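Local coordinates for Alpha/beta hydrolase fold-3 domain-containing protein (Enterococcus faecalis, PDB 2QRU) that is of unknown function but has the alpha/beta-hydrolase fold and is probably a hydrolase, at residues G37-T42 with L67-T72. Numbering follows the deposited sequence.
Sequences GMIYGT and LLAPNT. With PO4 (phosphate ion), chain B; EDO (1,2-ethanediol), chain G.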
loop_
_atom_site.group_PDB
_atom_site.type_symbol
_atom_site.label_atom_id
_atom_site.label_comp_id
_atom_site.label_asym_id
_atom_site.label_seq_id
_atom_site.Cartn_x
_atom_site.Cartn_y
_atom_site.Cartn_z
ATOM N N GLY A 37 3.852 1.814 -7.032
ATOM C CA GLY A 37 4.489 3.147 -7.049
ATOM C C GLY A 37 3.569 4.360 -7.155
ATOM O O GLY A 37 4.044 5.459 -7.445
HETATM N N MSE A 38 2.272 4.162 -6.909
HETATM C CA MSE A 38 1.226 5.185 -7.126
HETATM C C MSE A 38 1.118 5.628 -8.568
HETATM O O MSE A 38 0.551 6.686 -8.847
HETATM C CB MSE A 38 1.398 6.395 -6.185
HETATM C CG MSE A 38 1.170 5.972 -4.732
HETATM SE SE MSE A 38 1.693 7.414 -3.471
HETATM C CE MSE A 38 3.645 7.266 -3.677
ATOM N N ILE A 39 1.688 4.824 -9.474
ATOM C CA ILE A 39 1.576 5.065 -10.919
ATOM C C ILE A 39 0.880 3.917 -11.675
ATOM O O ILE A 39 0.188 4.155 -12.687
ATOM C CB ILE A 39 2.962 5.306 -11.592
ATOM C CG1 ILE A 39 3.785 6.403 -10.875
ATOM C CG2 ILE A 39 2.805 5.539 -13.105
ATOM C CD1 ILE A 39 3.523 7.742 -11.281
ATOM N N TYR A 40 1.087 2.670 -11.239
ATOM C CA TYR A 40 0.425 1.538 -11.881
ATOM C C TYR A 40 -0.196 0.581 -10.858
ATOM O O TYR A 40 -0.116 0.813 -9.661
ATOM C CB TYR A 40 1.385 0.809 -12.846
ATOM C CG TYR A 40 2.396 -0.141 -12.214
ATOM C CD1 TYR A 40 3.579 0.330 -11.623
ATOM C CD2 TYR A 40 2.176 -1.526 -12.234
ATOM C CE1 TYR A 40 4.506 -0.560 -11.040
ATOM C CE2 TYR A 40 3.087 -2.422 -11.659
ATOM C CZ TYR A 40 4.253 -1.944 -11.086
ATOM O OH TYR A 40 5.134 -2.860 -10.529
ATOM N N GLY A 41 -0.855 -0.462 -11.357
ATOM C CA GLY A 41 -1.255 -1.578 -10.498
ATOM C C GLY A 41 -2.724 -1.596 -10.145
ATOM O O GLY A 41 -3.510 -0.760 -10.622
ATOM N N THR A 42 -3.086 -2.544 -9.276
ATOM C CA THR A 42 -4.462 -2.922 -9.111
ATOM C C THR A 42 -4.684 -3.605 -7.770
ATOM O O THR A 42 -3.821 -4.347 -7.303
ATOM C CB THR A 42 -4.865 -3.884 -10.273
ATOM O OG1 THR A 42 -6.186 -4.380 -10.061
ATOM C CG2 THR A 42 -3.898 -5.070 -10.363
ATOM N N LEU A 67 -6.482 6.526 -6.625
ATOM C CA LEU A 67 -6.103 7.239 -7.847
ATOM C C LEU A 67 -4.599 7.110 -8.127
ATOM O O LEU A 67 -3.783 6.968 -7.181
ATOM C CB LEU A 67 -6.528 8.716 -7.746
ATOM C CG LEU A 67 -8.049 8.913 -7.765
ATOM C CD1 LEU A 67 -8.354 10.369 -7.470
ATOM C CD2 LEU A 67 -8.689 8.491 -9.121
ATOM N N LEU A 68 -4.236 7.191 -9.414
ATOM C CA LEU A 68 -2.854 6.982 -9.829
ATOM C C LEU A 68 -2.287 8.219 -10.497
ATOM O O LEU A 68 -2.996 8.933 -11.217
ATOM C CB LEU A 68 -2.715 5.787 -10.777
ATOM C CG LEU A 68 -3.233 4.441 -10.252
ATOM C CD1 LEU A 68 -3.163 3.405 -11.353
ATOM C CD2 LEU A 68 -2.440 3.999 -9.004
ATOM N N ALA A 69 -1.007 8.443 -10.214
ATOM C CA ALA A 69 -0.202 9.501 -10.825
ATOM C C ALA A 69 0.323 9.033 -12.190
ATOM O O ALA A 69 0.357 7.818 -12.464
ATOM C CB ALA A 69 0.954 9.888 -9.871
ATOM N N PRO A 70 0.707 9.978 -13.078
ATOM C CA PRO A 70 0.684 11.444 -12.940
ATOM C C PRO A 70 -0.708 12.053 -13.109
ATOM O O PRO A 70 -0.861 13.270 -12.902
ATOM C CB PRO A 70 1.593 11.918 -14.089
ATOM C CG PRO A 70 1.362 10.865 -15.180
ATOM C CD PRO A 70 1.167 9.549 -14.419
ATOM N N ASN A 71 -1.684 11.227 -13.529
ATOM C CA ASN A 71 -3.066 11.661 -13.822
ATOM C C ASN A 71 -3.663 12.412 -12.635
ATOM O O ASN A 71 -4.312 13.447 -12.814
ATOM C CB ASN A 71 -3.949 10.473 -14.212
ATOM C CG ASN A 71 -3.346 9.635 -15.320
ATOM O OD1 ASN A 71 -2.165 9.289 -15.284
ATOM N ND2 ASN A 71 -4.165 9.287 -16.314
ATOM N N THR A 72 -3.373 11.922 -11.425
ATOM C CA THR A 72 -3.760 12.565 -10.177
ATOM C C THR A 72 -2.496 12.677 -9.314
ATOM O O THR A 72 -1.749 11.702 -9.212
ATOM C CB THR A 72 -4.823 11.731 -9.431
ATOM O OG1 THR A 72 -5.989 11.585 -10.266
ATOM C CG2 THR A 72 -5.215 12.399 -8.136
HETATM P P PO4 B . 5.873 -0.674 -5.847
HETATM O O1 PO4 B . 7.176 -0.160 -5.250
HETATM O O2 PO4 B . 5.953 -0.504 -7.359
HETATM O O3 PO4 B . 5.717 -2.179 -5.612
HETATM O O4 PO4 B . 4.724 0.089 -5.210
HETATM C C1 EDO G . 1.588 -5.211 -8.752
HETATM O O1 EDO G . 2.353 -5.048 -7.539
HETATM C C2 EDO G . 0.839 -3.885 -8.965
HETATM O O2 EDO G . -0.528 -3.869 -8.542
#
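The carbonyl oxygen of M38 receives the backbone N-H of A69, with M38 O and A69 N 2.7 Å apart; the bond is nearly straight (160° at the hydrogen). It ties together two loops of the alpha/beta-hydrolase fold, one following strand 28-33 and the other following strand 59-64. Residues 37-42 of the first loop start at the last glycine of the HGGG motif, whose amides form the oxyanion hole in relatives of this family. Consistent with that role, G37 N donates to O4 of a phosphate ion at 2.7 Å, and the same ion is held by G36 N, A105 N and H249 NE2, the last probably from the histidine of a Ser-His-Asp triad.

M38 O is also approached by CA of L68, and A69 CB lies 3.4 Å from M38 O. A69 O in turn faces I39: I39 CA lies 3.4 Å from A69 O in a CA-H...O contact, and both branches of that side chain reach the same oxygen. CG2 lies anti to the backbone N, while CG1, beside that N (chi1 -52°), carries I39 CD1 over to A69 CB at 3.6 Å. R172 spans both loops, its NE bonded to I39 O and its NH2 to A69 O and N71 OD1. The peptide between A69 and P70 is cis, and the ring CD of P70 lies at the margin of the I39 contact. The selenomethionine side chain of M38 instead leads away to helix 105-119. L68 lies alongside the first loop: L68 CD1 rests against I39 O at 3.7 Å, and L68 CD2 is 3.9 Å from M38 C, with Y40 O just beyond.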